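Local coordinates for protein toxin PAU_02230 (Photorhabdus asymbiotica subsp. asymbiotica ATCC 43949, PDB 6HV6) that acts as a bacterial toxin, with a modelled region that joins a mainly helical part to an alpha/beta part built on an antiparallel sheet, at residues Gln108-Gly113 / Glu135-Pro140; Gln171-Ser176 / Ala324-Lys329; Leu240-Ala245 / Lys355-Asn360; Lys273-Glu278 / Asp318-Met323. The protein carries 1 engineered substitution. All coordinates share one frame; numbering follows the deposited sequence.

Contact 1: Gln108-Gly113 / Glu135-Pro140; sequences QAYKTG and ERYISP
Tyr110 and Tyr137 are the two residues that touch: their hydroxyl groups meet, and their rings touch at one edge. A hydrogen bond of 2.6 Å joins Tyr110 OH to Tyr137 OH. Either residue could be the donor. Each hydroxyl lies at the edge of the opposite ring, close to its plane, and the two side chains cross at about a right angle. At the Tyr110 ring edge, Tyr137 OH is 3.2 Å from Tyr110 CE2.

The apolar part is small. Tyr110 CE2 comes within 3.8 Å of Tyr137 CE2. With CG anti to the backbone N in both residues (chi1 -178° in Tyr110, -179° in Tyr137), the rings help span the 11.3 Å between Tyr110 CA and Tyr137 CA. Both tyrosines are buried. Tyr110 also stacks with Tyr93, and Tyr137 packs on Met86 and Ala90 of helix 80-93.

Within the first helix, Gln108 O takes two donors from opposite faces of its carbonyl plane. Thr112 N is one, and Thr112 OG1, at 2.9 Å from Gln108 O, is the other. Arg136, in the last turn of helix 130-138, forms a salt bridge with Asp141 just beyond the helix.

The arrangement is a buried tyrosine-tyrosine hydrogen bond between helices 101-115 and 130-138, in a helical part of the fold where helices 80-93 and 144-176 supply further packing.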
loop_
_atom_site.group_PDB
_atom_site.type_symbol
_atom_site.label_atom_id
_atom_site.label_comp_id
_atom_site.label_asym_id
_atom_site.label_seq_id
_atom_site.Cartn_x
_atom_site.Cartn_y
_atom_site.Cartn_z
ATOM N N GLN A 108 -4.617 24.210 -15.971
ATOM C CA GLN A 108 -5.334 23.666 -17.121
ATOM C C GLN A 108 -4.372 23.301 -18.246
ATOM O O GLN A 108 -4.493 22.234 -18.858
ATOM C CB GLN A 108 -6.385 24.657 -17.614
ATOM C CG GLN A 108 -7.303 24.071 -18.676
ATOM C CD GLN A 108 -8.585 24.866 -18.855
ATOM O OE1 GLN A 108 -8.649 26.045 -18.505
ATOM N NE2 GLN A 108 -9.620 24.219 -19.395
ATOM N N ALA A 109 -3.410 24.178 -18.535
ATOM C CA ALA A 109 -2.455 23.907 -19.606
ATOM C C ALA A 109 -1.578 22.703 -19.280
ATOM O O ALA A 109 -1.316 21.861 -20.147
ATOM C CB ALA A 109 -1.593 25.144 -19.856
ATOM N N TYR A 110 -1.100 22.614 -18.042
ATOM C CA TYR A 110 -0.287 21.468 -17.644
ATOM C C TYR A 110 -1.056 20.165 -17.844
ATOM O O TYR A 110 -0.546 19.212 -18.443
ATOM C CB TYR A 110 0.128 21.643 -16.185
ATOM C CG TYR A 110 1.031 20.581 -15.590
ATOM C CD1 TYR A 110 0.495 19.445 -14.992
ATOM C CD2 TYR A 110 2.424 20.753 -15.564
ATOM C CE1 TYR A 110 1.310 18.490 -14.417
ATOM C CE2 TYR A 110 3.247 19.806 -14.989
ATOM C CZ TYR A 110 2.687 18.675 -14.412
ATOM O OH TYR A 110 3.510 17.726 -13.832
ATOM N N LYS A 111 -2.304 20.122 -17.376
ATOM C CA LYS A 111 -3.099 18.907 -17.512
ATOM C C LYS A 111 -3.336 18.570 -18.978
ATOM O O LYS A 111 -3.279 17.402 -19.375
ATOM C CB LYS A 111 -4.425 19.089 -16.775
ATOM C CG LYS A 111 -5.293 17.866 -16.712
ATOM C CD LYS A 111 -6.508 18.140 -15.836
ATOM C CE LYS A 111 -7.333 16.884 -15.656
ATOM N NZ LYS A 111 -6.506 15.699 -15.289
ATOM N N THR A 112 -3.609 19.584 -19.798
ATOM C CA THR A 112 -3.787 19.352 -21.228
ATOM C C THR A 112 -2.538 18.730 -21.847
ATOM O O THR A 112 -2.620 17.737 -22.580
ATOM C CB THR A 112 -4.146 20.669 -21.917
ATOM O OG1 THR A 112 -5.393 21.154 -21.389
ATOM C CG2 THR A 112 -4.281 20.461 -23.414
ATOM N N GLY A 113 -1.365 19.284 -21.539
ATOM C CA GLY A 113 -0.135 18.688 -22.041
ATOM C C GLY A 113 0.096 17.280 -21.510
ATOM O O GLY A 113 0.485 16.375 -22.253
ATOM N N GLU A 135 15.577 17.704 -16.174
ATOM C CA GLU A 135 16.195 19.027 -16.254
ATOM C C GLU A 135 15.318 20.007 -17.023
ATOM O O GLU A 135 15.182 21.169 -16.626
ATOM C CB GLU A 135 17.564 18.949 -16.932
ATOM C CG GLU A 135 18.664 18.397 -16.095
ATOM C CD GLU A 135 19.994 18.421 -16.838
ATOM O OE1 GLU A 135 20.071 19.084 -17.899
ATOM O OE2 GLU A 135 20.948 17.769 -16.365
ATOM N N ARG A 136 14.750 19.574 -18.149
ATOM C CA ARG A 136 13.881 20.461 -18.919
ATOM C C ARG A 136 12.602 20.775 -18.147
ATOM O O ARG A 136 12.128 21.918 -18.152
ATOM C CB ARG A 136 13.550 19.828 -20.274
ATOM C CG ARG A 136 14.791 19.505 -21.112
ATOM C CD ARG A 136 15.550 20.785 -21.483
ATOM N NE ARG A 136 14.767 21.540 -22.453
ATOM C CZ ARG A 136 14.395 22.807 -22.303
ATOM N NH1 ARG A 136 14.764 23.484 -21.229
ATOM N NH2 ARG A 136 13.664 23.398 -23.241
ATOM N N TYR A 137 12.056 19.788 -17.446
ATOM C CA TYR A 137 10.844 20.028 -16.667
ATOM C C TYR A 137 11.080 21.121 -15.636
ATOM O O TYR A 137 10.267 22.041 -15.485
ATOM C CB TYR A 137 10.411 18.737 -15.980
ATOM C CG TYR A 137 9.140 18.840 -15.158
ATOM C CD1 TYR A 137 9.131 19.450 -13.899
ATOM C CD2 TYR A 137 7.956 18.285 -15.625
ATOM C CE1 TYR A 137 7.956 19.513 -13.141
ATOM C CE2 TYR A 137 6.793 18.351 -14.887
ATOM C CZ TYR A 137 6.791 18.963 -13.654
ATOM O OH TYR A 137 5.601 19.006 -12.940
ATOM N N ILE A 138 12.196 21.033 -14.906
ATOM C CA ILE A 138 12.425 21.987 -13.831
ATOM C C ILE A 138 12.967 23.310 -14.337
ATOM O O ILE A 138 13.028 24.269 -13.563
ATOM C CB ILE A 138 13.357 21.394 -12.756
ATOM C CG1 ILE A 138 14.757 21.147 -13.290
ATOM C CG2 ILE A 138 12.788 20.080 -12.234
ATOM C CD1 ILE A 138 15.669 20.523 -12.252
ATOM N N SER A 139 13.341 23.399 -15.613
ATOM C CA SER A 139 13.892 24.643 -16.137
ATOM C C SER A 139 12.781 25.676 -16.300
ATOM O O SER A 139 11.649 25.328 -16.640
ATOM C CB SER A 139 14.572 24.410 -17.488
ATOM O OG SER A 139 14.982 25.639 -18.078
ATOM N N PRO A 140 13.081 26.961 -16.096
ATOM C CA PRO A 140 12.035 27.976 -16.250
ATOM C C PRO A 140 11.702 28.301 -17.696
ATOM O O PRO A 140 10.722 29.017 -17.934
ATOM C CB PRO A 140 12.619 29.199 -15.528
ATOM C CG PRO A 140 14.073 29.018 -15.611
ATOM C CD PRO A 140 14.337 27.534 -15.586
#

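Contact 2: Gln171-Ser176 / Ala324-Lys329; sequences QSWKKS and AAFFQK
Phe326 reaches from helix 320-334 to both Trp173 and Ser176. From CB, its CG lies anti to the backbone N (chi1 178°), which extends the ring toward helix 144-176. Along one side of the ring, CD1 passes 3.7 Å from Ser176 O. The next atom, CE1, is 3.3 Å from Ser176 OG, which sits at the ring edge and in its plane. At the far end CZ lies over one face of Trp173, toward the rim of the indole, 3.8 Å from Trp173 CE2. On the other side, Phe326 CE2 meets Trp173 CZ2 at 3.7 Å. The rings form a T-shaped pair, with the edge of Phe326 toward the indole face and their planes at 72°.

A polar bond runs beside the rings. Lys329 bends at chi3, and its NZ donates to Ser176 O at 2.8 Å, in the carbonyl plane. Ser176 OG is turned back to Trp173 O, a bond of 2.6 Å, and is also hydrogen-bonded to Lys330 NZ.

Trp173 and Phe326 both touch Phe307 and Ala315 of the large sheet. The N-to-C directions of the two short helical segments differ by 139°, nearer antiparallel than parallel. Two helices, joined by an edge-to-face aromatic pair, pack on a beta-sheet, as in alpha/beta folds.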
loop_
_atom_site.group_PDB
_atom_site.type_symbol
_atom_site.label_atom_id
_atom_site.label_comp_id
_atom_site.label_asym_id
_atom_site.label_seq_id
_atom_site.Cartn_x
_atom_site.Cartn_y
_atom_site.Cartn_z
ATOM N N GLN A 171 11.827 -3.990 1.994
ATOM C CA GLN A 171 12.975 -4.776 2.439
ATOM C C GLN A 171 13.511 -4.271 3.772
ATOM O O GLN A 171 13.892 -5.063 4.641
ATOM C CB GLN A 171 14.076 -4.756 1.383
ATOM C CG GLN A 171 13.939 -5.857 0.368
ATOM C CD GLN A 171 15.253 -6.176 -0.310
ATOM O OE1 GLN A 171 16.188 -5.371 -0.285
ATOM N NE2 GLN A 171 15.336 -7.358 -0.916
ATOM N N SER A 172 13.546 -2.953 3.952
ATOM C CA SER A 172 13.962 -2.397 5.232
ATOM C C SER A 172 13.003 -2.805 6.353
ATOM O O SER A 172 13.429 -3.088 7.480
ATOM C CB SER A 172 14.050 -0.878 5.109
ATOM O OG SER A 172 14.066 -0.281 6.389
ATOM N N TRP A 173 11.702 -2.824 6.065
ATOM C CA TRP A 173 10.726 -3.283 7.044
ATOM C C TRP A 173 10.999 -4.727 7.435
ATOM O O TRP A 173 10.973 -5.082 8.623
ATOM C CB TRP A 173 9.328 -3.143 6.456
ATOM C CG TRP A 173 8.151 -3.329 7.394
ATOM C CD1 TRP A 173 7.547 -2.362 8.142
ATOM C CD2 TRP A 173 7.381 -4.530 7.592
ATOM N NE1 TRP A 173 6.454 -2.892 8.815
ATOM C CE2 TRP A 173 6.339 -4.220 8.495
ATOM C CE3 TRP A 173 7.479 -5.840 7.100
ATOM C CZ2 TRP A 173 5.398 -5.177 8.920
ATOM C CZ3 TRP A 173 6.544 -6.786 7.519
ATOM C CH2 TRP A 173 5.521 -6.448 8.423
ATOM N N LYS A 174 11.253 -5.578 6.439
ATOM C CA LYS A 174 11.586 -6.972 6.719
ATOM C C LYS A 174 12.827 -7.072 7.602
ATOM O O LYS A 174 12.846 -7.823 8.583
ATOM C CB LYS A 174 11.786 -7.733 5.408
ATOM C CG LYS A 174 12.313 -9.142 5.587
ATOM C CD LYS A 174 12.248 -9.926 4.282
ATOM C CE LYS A 174 12.747 -11.352 4.488
ATOM N NZ LYS A 174 12.291 -12.268 3.400
ATOM N N LYS A 175 13.877 -6.315 7.265
ATOM C CA LYS A 175 15.094 -6.347 8.074
ATOM C C LYS A 175 14.836 -5.871 9.494
ATOM O O LYS A 175 15.453 -6.376 10.438
ATOM C CB LYS A 175 16.190 -5.507 7.414
ATOM C CG LYS A 175 16.818 -6.199 6.214
ATOM C CD LYS A 175 17.653 -5.262 5.349
ATOM C CE LYS A 175 18.052 -5.954 4.049
ATOM N NZ LYS A 175 18.775 -5.059 3.109
ATOM N N SER A 176 13.909 -4.932 9.673
ATOM C CA SER A 176 13.627 -4.428 11.010
ATOM C C SER A 176 12.890 -5.441 11.881
ATOM O O SER A 176 12.771 -5.219 13.091
ATOM C CB SER A 176 12.811 -3.140 10.919
ATOM O OG SER A 176 11.461 -3.425 10.610
ATOM N N ALA A 324 4.728 -8.118 19.615
ATOM C CA ALA A 324 4.249 -6.862 20.183
ATOM C C ALA A 324 5.345 -5.805 20.225
ATOM O O ALA A 324 5.074 -4.616 20.015
ATOM C CB ALA A 324 3.698 -7.099 21.585
ATOM N N ALA A 325 6.583 -6.203 20.523
ATOM C CA ALA A 325 7.671 -5.230 20.487
ATOM C C ALA A 325 7.846 -4.677 19.076
ATOM O O ALA A 325 8.018 -3.467 18.887
ATOM C CB ALA A 325 8.968 -5.863 20.988
ATOM N N PHE A 326 7.765 -5.550 18.075
ATOM C CA PHE A 326 7.884 -5.109 16.690
ATOM C C PHE A 326 6.733 -4.180 16.319
ATOM O O PHE A 326 6.943 -3.115 15.734
ATOM C CB PHE A 326 7.923 -6.327 15.771
ATOM C CG PHE A 326 8.007 -5.981 14.326
ATOM C CD1 PHE A 326 9.135 -5.359 13.816
ATOM C CD2 PHE A 326 6.957 -6.273 13.475
ATOM C CE1 PHE A 326 9.215 -5.034 12.480
ATOM C CE2 PHE A 326 7.031 -5.946 12.123
ATOM C CZ PHE A 326 8.164 -5.334 11.631
ATOM N N PHE A 327 5.506 -4.570 16.664
ATOM C CA PHE A 327 4.343 -3.732 16.380
ATOM C C PHE A 327 4.486 -2.355 17.023
ATOM O O PHE A 327 4.192 -1.330 16.393
ATOM C CB PHE A 327 3.069 -4.440 16.864
ATOM C CG PHE A 327 1.833 -3.579 16.833
ATOM C CD1 PHE A 327 1.039 -3.519 15.692
ATOM C CD2 PHE A 327 1.455 -2.844 17.950
ATOM C CE1 PHE A 327 -0.097 -2.721 15.658
ATOM C CE2 PHE A 327 0.318 -2.046 17.926
ATOM C CZ PHE A 327 -0.463 -1.987 16.776
ATOM N N GLN A 328 4.945 -2.302 18.273
ATOM C CA GLN A 328 5.096 -1.000 18.919
ATOM C C GLN A 328 6.155 -0.153 18.219
ATOM O O GLN A 328 5.973 1.056 18.040
ATOM C CB GLN A 328 5.441 -1.161 20.400
ATOM C CG GLN A 328 5.660 0.187 21.088
ATOM C CD GLN A 328 5.912 0.070 22.578
ATOM O OE1 GLN A 328 6.582 -0.857 23.035
ATOM N NE2 GLN A 328 5.373 1.012 23.346
ATOM N N LYS A 329 7.270 -0.767 17.822
ATOM C CA LYS A 329 8.290 -0.031 17.080
ATOM C C LYS A 329 7.721 0.526 15.777
ATOM O O LYS A 329 8.029 1.658 15.385
ATOM C CB LYS A 329 9.484 -0.948 16.813
ATOM C CG LYS A 329 10.618 -0.308 16.044
ATOM C CD LYS A 329 11.837 -1.222 16.019
ATOM C CE LYS A 329 11.634 -2.439 15.116
ATOM N NZ LYS A 329 12.796 -3.387 15.214
#

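Contact 3: Leu240-Ala245 / Lys355-Asn360; sequences LKELHA and KISGRN
Glu242 lies against Ile356 and Ser357 with the aliphatic part of its side chain. Its CG is 3.4 Å from Ile356 CG2, and the two side chains slide past each other in opposite directions. The same Glu242 CG is 3.1 Å from Ser357 OG, a close approach that is not a hydrogen bond. Leu243 adds the second apolar contact, with its CD1 3.9 Å from Ile356 CD1. Ile356 therefore uses both branches: CG2 for Glu242 and the longer CG1-CD1 arm for Leu243.

One water closes the polar side. It donates to Glu242 OE2 at 2.9 Å and accepts from Ser357 N at 2.9 Å. Glu242 bends at chi2 (67°), which turns its carboxylate off the line of the chain while CG stays against the loop. The water thus links the acid to the backbone N of Ser357, the second residue of the turn.

That turn positions Ile356 and Ser357. It is a type I' beta turn from Ile356 to Arg359, closed by bonds in both directions: Arg359 N to Ile356 O at 2.9 Å and Ile356 N to Arg359 O at 2.7 Å. The backbone angles of Gly358 bring the CB position against the carbonyl O of Ser357, which calls for glycine. Arg359 NH2 reaches back to Ser239 OG, a further tie to the first helix.

Helix 235-244 packs against the loop between strand 342-346 and helix 361-365. Leu243 also packs on Pro201 of helix 199-211. Ile356 also touches Ile364 of helix 361-365, whose N-cap is Asn360.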
loop_
_atom_site.group_PDB
_atom_site.type_symbol
_atom_site.label_atom_id
_atom_site.label_comp_id
_atom_site.label_asym_id
_atom_site.label_seq_id
_atom_site.Cartn_x
_atom_site.Cartn_y
_atom_site.Cartn_z
ATOM N N LEU A 240 -12.257 -6.423 -2.754
ATOM C CA LEU A 240 -11.738 -5.580 -1.680
ATOM C C LEU A 240 -12.527 -4.281 -1.585
ATOM O O LEU A 240 -12.923 -3.860 -0.490
ATOM C CB LEU A 240 -10.246 -5.297 -1.900
ATOM C CG LEU A 240 -9.266 -6.454 -1.663
ATOM C CD1 LEU A 240 -7.867 -6.064 -2.131
ATOM C CD2 LEU A 240 -9.224 -6.845 -0.196
ATOM N N LYS A 241 -12.778 -3.633 -2.730
ATOM C CA LYS A 241 -13.565 -2.403 -2.709
ATOM C C LYS A 241 -14.951 -2.653 -2.141
ATOM O O LYS A 241 -15.490 -1.816 -1.412
ATOM C CB LYS A 241 -13.664 -1.792 -4.108
ATOM C CG LYS A 241 -12.437 -0.992 -4.512
ATOM C CD LYS A 241 -12.730 -0.074 -5.683
ATOM C CE LYS A 241 -13.163 -0.875 -6.900
ATOM N NZ LYS A 241 -13.271 -0.064 -8.157
ATOM N N GLU A 242 -15.536 -3.807 -2.446
ATOM C CA GLU A 242 -16.879 -4.091 -1.963
ATOM C C GLU A 242 -16.870 -4.431 -0.480
ATOM O O GLU A 242 -17.741 -3.977 0.272
ATOM C CB GLU A 242 -17.494 -5.231 -2.774
ATOM C CG GLU A 242 -18.907 -5.585 -2.348
ATOM C CD GLU A 242 -19.909 -4.484 -2.646
ATOM O OE1 GLU A 242 -19.571 -3.563 -3.424
ATOM O OE2 GLU A 242 -21.035 -4.550 -2.100
ATOM N N LEU A 243 -15.905 -5.245 -0.045
ATOM C CA LEU A 243 -15.765 -5.532 1.379
ATOM C C LEU A 243 -15.508 -4.252 2.168
ATOM O O LEU A 243 -15.956 -4.118 3.318
ATOM C CB LEU A 243 -14.633 -6.545 1.582
ATOM C CG LEU A 243 -14.295 -7.022 2.995
ATOM C CD1 LEU A 243 -15.532 -7.575 3.728
ATOM C CD2 LEU A 243 -13.212 -8.071 2.912
ATOM N N HIS A 244 -14.828 -3.286 1.543
ATOM C CA HIS A 244 -14.536 -2.011 2.199
ATOM C C HIS A 244 -15.810 -1.252 2.566
ATOM O O HIS A 244 -15.859 -0.567 3.596
ATOM C CB HIS A 244 -13.659 -1.162 1.280
ATOM C CG HIS A 244 -12.837 -0.137 1.996
ATOM N ND1 HIS A 244 -11.608 0.280 1.533
ATOM C CD2 HIS A 244 -13.071 0.567 3.131
ATOM C CE1 HIS A 244 -11.114 1.186 2.358
ATOM N NE2 HIS A 244 -11.979 1.375 3.337
ATOM N N ALA A 245 -16.848 -1.352 1.743
ATOM C CA ALA A 245 -17.945 -0.394 1.813
ATOM C C ALA A 245 -19.126 -0.920 2.621
ATOM O O ALA A 245 -19.161 -2.073 3.055
ATOM C CB ALA A 245 -18.404 -0.013 0.401
ATOM N N LYS A 355 -21.765 -12.588 2.421
ATOM C CA LYS A 355 -21.531 -12.591 0.985
ATOM C C LYS A 355 -21.172 -11.188 0.526
ATOM O O LYS A 355 -21.885 -10.228 0.833
ATOM C CB LYS A 355 -22.765 -13.101 0.234
ATOM C CG LYS A 355 -23.253 -14.461 0.717
ATOM C CD LYS A 355 -22.296 -15.583 0.327
ATOM C CE LYS A 355 -22.456 -15.955 -1.143
ATOM N NZ LYS A 355 -21.727 -17.205 -1.525
ATOM N N ILE A 356 -20.067 -11.076 -0.201
ATOM C CA ILE A 356 -19.601 -9.820 -0.773
ATOM C C ILE A 356 -19.797 -9.933 -2.281
ATOM O O ILE A 356 -19.087 -10.690 -2.955
ATOM C CB ILE A 356 -18.140 -9.528 -0.391
ATOM C CG1 ILE A 356 -18.063 -8.935 1.017
ATOM C CG2 ILE A 356 -17.491 -8.569 -1.357
ATOM C CD1 ILE A 356 -18.183 -9.942 2.114
ATOM N N SER A 357 -20.790 -9.206 -2.804
ATOM C CA SER A 357 -21.206 -9.316 -4.206
ATOM C C SER A 357 -21.441 -10.770 -4.595
ATOM O O SER A 357 -21.045 -11.218 -5.672
ATOM C CB SER A 357 -20.189 -8.673 -5.149
ATOM O OG SER A 357 -19.836 -7.369 -4.728
ATOM N N GLY A 358 -22.085 -11.520 -3.704
ATOM C CA GLY A 358 -22.380 -12.912 -3.976
ATOM C C GLY A 358 -21.246 -13.883 -3.737
ATOM O O GLY A 358 -21.406 -15.073 -4.026
ATOM N N ARG A 359 -20.107 -13.425 -3.221
ATOM C CA ARG A 359 -18.960 -14.284 -2.960
ATOM C C ARG A 359 -18.642 -14.266 -1.472
ATOM O O ARG A 359 -18.588 -13.195 -0.860
ATOM C CB ARG A 359 -17.731 -13.838 -3.769
ATOM C CG ARG A 359 -17.895 -13.960 -5.289
ATOM C CD ARG A 359 -16.576 -14.310 -6.004
ATOM N NE ARG A 359 -15.557 -13.266 -5.885
ATOM C CZ ARG A 359 -14.328 -13.348 -6.397
ATOM N NH1 ARG A 359 -13.957 -14.433 -7.067
ATOM N NH2 ARG A 359 -13.463 -12.346 -6.234
ATOM N N ASN A 360 -18.439 -15.447 -0.889
ATOM C CA ASN A 360 -17.917 -15.530 0.468
ATOM C C ASN A 360 -16.406 -15.282 0.459
ATOM O O ASN A 360 -15.768 -15.187 -0.595
ATOM C CB ASN A 360 -18.247 -16.887 1.094
ATOM C CG ASN A 360 -17.717 -18.056 0.277
ATOM O OD1 ASN A 360 -16.536 -18.103 -0.070
ATOM N ND2 ASN A 360 -18.595 -19.007 -0.040
HETATM O O HOH W 1 -22.021 -7.112 -1.200
#

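Contact 4: Lys273-Glu278 / Asp318-Met323; sequences KLFPTE and DKHSDM
His320 meets Leu274 and Phe275 with the ND1-CE1 side of its imidazole. Phe275 CE2 is 3.7 Å from His320 ND1, and ND1 lies at the edge of the phenyl ring, in its plane. The ring centroids of Phe275 and His320 are 5.8 Å apart and the planes stand at 83°. Despite the steep angle this is a rim-to-rim meeting, with neither ring over the face of the other.

The apolar contacts flank it. Leu274 CD2 touches the edge of the imidazole, 4.0 Å from His320 CE1, and the two side chains cross at about a right angle. Leu274 also covers a face of its own neighbour, with its CG above the centre of the Phe275 ring. Phe275 CZ and Met323 CE are 4.3 Å apart, a looser touch at the phenyl edge.

All four residues are buried. His320 and Met323 lie in the first turn of helix 320-334, Leu274 ends helix 271-274 and Phe275 follows it. They pack onto the six-stranded antiparallel sheet of the alpha/beta part, where Leu274, Phe275 and Met323 share Ile293 of strand 289-296.

The polar atoms of His320 differ in their surroundings. NE2 is hydrogen-bonded to Leu267 O, which helps set the rotation of the ring. ND1 is buried by the contact with no partner in the model, against the Phe275 edge. Lys319 is the N-cap residue of helix 320-334, and its O accepts from Met323 N at 3.2 Å.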
loop_
_atom_site.group_PDB
_atom_site.type_symbol
_atom_site.label_atom_id
_atom_site.label_comp_id
_atom_site.label_asym_id
_atom_site.label_seq_id
_atom_site.Cartn_x
_atom_site.Cartn_y
_atom_site.Cartn_z
ATOM N N LYS A 273 -5.316 -12.164 26.925
ATOM C CA LYS A 273 -6.480 -11.289 26.928
ATOM C C LYS A 273 -6.828 -10.813 25.527
ATOM O O LYS A 273 -8.006 -10.729 25.168
ATOM C CB LYS A 273 -6.228 -10.087 27.845
ATOM C CG LYS A 273 -6.002 -10.465 29.301
ATOM C CD LYS A 273 -7.174 -11.280 29.829
ATOM C CE LYS A 273 -6.961 -11.691 31.273
ATOM N NZ LYS A 273 -6.765 -10.520 32.165
ATOM N N LEU A 274 -5.811 -10.511 24.723
ATOM C CA LEU A 274 -6.032 -10.065 23.358
ATOM C C LEU A 274 -6.572 -11.193 22.486
ATOM O O LEU A 274 -7.478 -10.986 21.670
ATOM C CB LEU A 274 -4.714 -9.536 22.805
ATOM C CG LEU A 274 -4.654 -8.790 21.491
ATOM C CD1 LEU A 274 -5.251 -7.412 21.643
ATOM C CD2 LEU A 274 -3.203 -8.709 21.100
ATOM N N PHE A 275 -6.016 -12.393 22.639
ATOM C CA PHE A 275 -6.415 -13.564 21.867
ATOM C C PHE A 275 -7.082 -14.550 22.814
ATOM O O PHE A 275 -6.402 -15.372 23.445
ATOM C CB PHE A 275 -5.211 -14.200 21.175
ATOM C CG PHE A 275 -4.410 -13.238 20.354
ATOM C CD1 PHE A 275 -4.982 -12.594 19.268
ATOM C CD2 PHE A 275 -3.082 -12.981 20.664
ATOM C CE1 PHE A 275 -4.247 -11.710 18.504
ATOM C CE2 PHE A 275 -2.341 -12.097 19.903
ATOM C CZ PHE A 275 -2.927 -11.459 18.818
ATOM N N PRO A 276 -8.408 -14.510 22.950
ATOM C CA PRO A 276 -9.077 -15.465 23.845
ATOM C C PRO A 276 -8.914 -16.910 23.410
ATOM O O PRO A 276 -8.828 -17.803 24.263
ATOM C CB PRO A 276 -10.547 -15.019 23.793
ATOM C CG PRO A 276 -10.522 -13.621 23.265
ATOM C CD PRO A 276 -9.360 -13.586 22.314
ATOM N N THR A 277 -8.869 -17.169 22.107
ATOM C CA THR A 277 -8.738 -18.519 21.580
ATOM C C THR A 277 -7.381 -18.697 20.903
ATOM O O THR A 277 -6.703 -17.727 20.545
ATOM C CB THR A 277 -9.875 -18.831 20.596
ATOM O OG1 THR A 277 -9.763 -18.000 19.435
ATOM C CG2 THR A 277 -11.229 -18.573 21.251
ATOM N N GLU A 278 -6.985 -19.961 20.735
ATOM C CA GLU A 278 -5.713 -20.283 20.092
ATOM C C GLU A 278 -5.662 -19.895 18.618
ATOM O O GLU A 278 -4.577 -19.941 18.027
ATOM C CB GLU A 278 -5.411 -21.777 20.204
ATOM C CG GLU A 278 -5.090 -22.277 21.593
ATOM C CD GLU A 278 -4.498 -23.668 21.556
ATOM O OE1 GLU A 278 -3.405 -23.829 20.975
ATOM O OE2 GLU A 278 -5.133 -24.604 22.083
ATOM N N ASP A 318 7.592 -16.380 16.883
ATOM C CA ASP A 318 7.376 -17.491 17.804
ATOM C C ASP A 318 6.834 -17.023 19.146
ATOM O O ASP A 318 6.189 -17.802 19.858
ATOM C CB ASP A 318 8.679 -18.270 18.043
ATOM C CG ASP A 318 9.031 -19.211 16.902
ATOM O OD1 ASP A 318 8.302 -19.247 15.892
ATOM O OD2 ASP A 318 10.047 -19.930 17.024
ATOM N N LYS A 319 7.111 -15.782 19.526
ATOM C CA LYS A 319 6.740 -15.272 20.837
ATOM C C LYS A 319 5.845 -14.059 20.666
ATOM O O LYS A 319 6.115 -13.193 19.829
ATOM C CB LYS A 319 7.974 -14.890 21.668
ATOM C CG LYS A 319 8.873 -16.057 22.037
ATOM C CD LYS A 319 9.911 -15.643 23.070
ATOM C CE LYS A 319 10.650 -16.851 23.634
ATOM N NZ LYS A 319 11.690 -16.456 24.625
ATOM N N HIS A 320 4.774 -14.003 21.458
ATOM C CA HIS A 320 3.903 -12.833 21.414
ATOM C C HIS A 320 4.670 -11.560 21.764
ATOM O O HIS A 320 4.463 -10.508 21.146
ATOM C CB HIS A 320 2.719 -13.022 22.361
ATOM C CG HIS A 320 1.872 -11.798 22.499
ATOM N ND1 HIS A 320 0.919 -11.447 21.568
ATOM C CD2 HIS A 320 1.861 -10.823 23.438
ATOM C CE1 HIS A 320 0.350 -10.312 21.931
ATOM N NE2 HIS A 320 0.902 -9.912 23.062
ATOM N N SER A 321 5.569 -11.640 22.747
ATOM C CA SER A 321 6.268 -10.438 23.191
ATOM C C SER A 321 7.137 -9.859 22.085
ATOM O O SER A 321 7.295 -8.636 22.002
ATOM C CB SER A 321 7.115 -10.731 24.432
ATOM O OG SER A 321 8.179 -11.618 24.144
ATOM N N ASP A 322 7.704 -10.711 21.226
ATOM C CA ASP A 322 8.475 -10.206 20.096
ATOM C C ASP A 322 7.575 -9.543 19.069
ATOM O O ASP A 322 7.916 -8.488 18.522
ATOM C CB ASP A 322 9.265 -11.334 19.442
ATOM C CG ASP A 322 10.396 -11.824 20.320
ATOM O OD1 ASP A 322 10.899 -11.019 21.128
ATOM O OD2 ASP A 322 10.782 -12.998 20.187
ATOM N N MET A 323 6.438 -10.167 18.765
ATOM C CA MET A 323 5.508 -9.566 17.818
ATOM C C MET A 323 5.042 -8.209 18.321
ATOM O O MET A 323 5.008 -7.232 17.560
ATOM C CB MET A 323 4.335 -10.523 17.580
ATOM C CG MET A 323 3.328 -10.093 16.518
ATOM S SD MET A 323 2.135 -8.923 17.182
ATOM C CE MET A 323 1.091 -10.008 18.165
#

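In the fold
Contacts 2 and 4 are neighbours, with centres about 17 Å apart. They use successive parts of helix 320-334 and adjoin in sequence. Both rest on the large antiparallel sheet. Contact 3 lies in the same alpha/beta part, its centre about 31 Å from that of contact 2 and 29 Å from that of contact 4. Beside it, 4-(2-hydroxyethyl)-1-piperazine ethanesulfonic acid, probably from the crystallisation liquor, is weakly hydrogen-bonded to His244. Contact 1 is remote: its centre is about 53 Å from that of contact 4, on the opposite side of the chain's centre. Helix 144-176 packs against Tyr110 of contact 1 and carries one segment of contact 2; the centres of these two contacts are about 40 Å apart.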